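Putative isochorismatase (Bordetella bronchiseptica, PDB 3UAO) catalyses the hydrolysis of maleamate to maleate and ammonia, a step in the degradation of nicotinate (vitamin B3), and belongs to the isochorismatase family. Local coordinates at residues A215-H219 against D220-A224. Residues are numbered along the deposited sequence; the frame is centred on the assembly and turned at random.
Sequences AVMTH and DEALA
Thr-218 and Asp-220 meet at the start of the short C-terminal helix, where the chain leaves strand 215-217, the last strand of the parallel Rossmann-like sheet, and turns into helix 219-224. Thr-218 occupies the N-cap position, yet its hydroxyl serves a side chain instead of a backbone N-H: OG1 donates to Asp-220 OD1 at 2.7 Å. The two side chains run alongside each other, and the hydroxyl reaches OD1 on its syn side, 29° out of the carboxylate plane. With CG between the backbone N and the carbonyl carbon (chi1 53°), the Asp-220 carboxylate is turned back toward Thr-218.

Two i to i+4 backbone bonds open the helix, Ala-222 N to Thr-218 O at 3.0 Å and the nearly straight Leu-223 N to His-219 O at 2.9 Å. Met-217 sends its CB toward the helix start, and its side chain passes Ala-222, with CG 4.0 Å from Ala-222 CB and SD against Ala-222 CA, before its end leads away. Glu-221 swings back along the strand end, bringing OE2 to 3.3 Å from Met-217 CB. On another side of the helix, Leu-223 CD1 lies at the edge of the His-219 ring, near its plane and 4.1 Å from CD2, while Asp-220 N lies over one face of the same ring.

The His-219 ring is held at ND1 by a hydrogen bond with Asp-192 of strand 186-195, and the His-219 side chain touches Thr-73 and Val-77 of helix 67-84, whose Ala-80 touches Leu-223. Met-217 pairs through its backbone with Val-189 and Ser-191, and both its side chain and that of Ala-222 rest on Leu-188, joining the final strand and helix to strand 186-195.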
loop_
_atom_site.group_PDB
_atom_site.type_symbol
_atom_site.label_atom_id
_atom_site.label_comp_id
_atom_site.label_asym_id
_atom_site.label_seq_id
_atom_site.Cartn_x
_atom_site.Cartn_y
_atom_site.Cartn_z
ATOM N N ALA A 215 5.358 21.054 7.335
ATOM C CA ALA A 215 6.112 22.262 7.707
ATOM C C ALA A 215 6.839 22.702 6.424
ATOM O O ALA A 215 7.372 21.884 5.675
ATOM C CB ALA A 215 7.095 21.980 8.853
ATOM N N VAL A 216 6.800 24.007 6.174
ATOM C CA VAL A 216 7.282 24.637 4.935
ATOM C C VAL A 216 8.189 25.832 5.279
ATOM O O VAL A 216 7.749 26.829 5.829
ATOM C CB VAL A 216 6.080 25.115 4.054
ATOM C CG1 VAL A 216 6.553 25.984 2.852
ATOM C CG2 VAL A 216 5.301 23.942 3.571
ATOM N N MET A 217 9.462 25.707 4.950
ATOM C CA MET A 217 10.414 26.761 5.204
ATOM C C MET A 217 11.570 26.702 4.184
ATOM O O MET A 217 11.754 25.696 3.491
ATOM C CB MET A 217 10.917 26.649 6.658
ATOM C CG MET A 217 11.597 25.322 7.054
ATOM S SD MET A 217 11.741 25.238 8.872
ATOM C CE MET A 217 10.081 24.757 9.307
ATOM N N THR A 218 12.333 27.784 4.092
ATOM C CA THR A 218 13.540 27.820 3.265
ATOM C C THR A 218 14.633 26.986 3.924
ATOM O O THR A 218 14.574 26.720 5.124
ATOM C CB THR A 218 14.037 29.264 3.045
ATOM O OG1 THR A 218 14.297 29.887 4.305
ATOM C CG2 THR A 218 12.998 30.071 2.305
ATOM N N HIS A 219 15.623 26.576 3.133
ATOM C CA HIS A 219 16.614 25.593 3.576
ATOM C C HIS A 219 17.521 26.063 4.726
ATOM O O HIS A 219 17.881 25.284 5.584
ATOM C CB HIS A 219 17.470 25.112 2.395
ATOM C CG HIS A 219 18.578 26.042 2.034
ATOM N ND1 HIS A 219 18.375 27.183 1.291
ATOM C CD2 HIS A 219 19.900 26.010 2.324
ATOM C CE1 HIS A 219 19.531 27.802 1.119
ATOM N NE2 HIS A 219 20.470 27.113 1.740
ATOM N N ASP A 220 17.891 27.326 4.742
ATOM C CA ASP A 220 18.708 27.851 5.843
ATOM C C ASP A 220 17.946 27.703 7.151
ATOM O O ASP A 220 18.498 27.306 8.174
ATOM C CB ASP A 220 19.092 29.315 5.604
ATOM C CG ASP A 220 17.873 30.224 5.316
ATOM O OD1 ASP A 220 17.028 29.873 4.457
ATOM O OD2 ASP A 220 17.785 31.299 5.955
ATOM N N GLU A 221 16.654 27.967 7.064
ATOM C CA GLU A 221 15.744 27.855 8.188
ATOM C C GLU A 221 15.646 26.403 8.650
ATOM O O GLU A 221 15.745 26.145 9.850
ATOM C CB GLU A 221 14.374 28.334 7.755
ATOM C CG GLU A 221 13.591 29.115 8.753
ATOM C CD GLU A 221 12.706 30.098 8.014
ATOM O OE1 GLU A 221 13.176 31.242 7.737
ATOM O OE2 GLU A 221 11.576 29.699 7.651
ATOM N N ALA A 222 15.432 25.480 7.694
ATOM C CA ALA A 222 15.297 24.042 7.975
ATOM C C ALA A 222 16.559 23.499 8.667
ATOM O O ALA A 222 16.472 22.952 9.756
ATOM C CB ALA A 222 14.990 23.233 6.690
ATOM N N LEU A 223 17.719 23.722 8.057
ATOM C CA LEU A 223 18.987 23.260 8.595
ATOM C C LEU A 223 19.342 23.864 9.954
ATOM O O LEU A 223 20.022 23.209 10.736
ATOM C CB LEU A 223 20.121 23.529 7.608
ATOM C CG LEU A 223 20.005 22.874 6.217
ATOM C CD1 LEU A 223 21.109 23.446 5.295
ATOM C CD2 LEU A 223 20.028 21.356 6.251
ATOM N N ALA A 224 18.910 25.098 10.233
ATOM C CA ALA A 224 19.085 25.680 11.575
ATOM C C ALA A 224 18.132 25.036 12.606
ATOM O O ALA A 224 18.480 24.939 13.793
ATOM C CB ALA A 224 18.889 27.209 11.557
#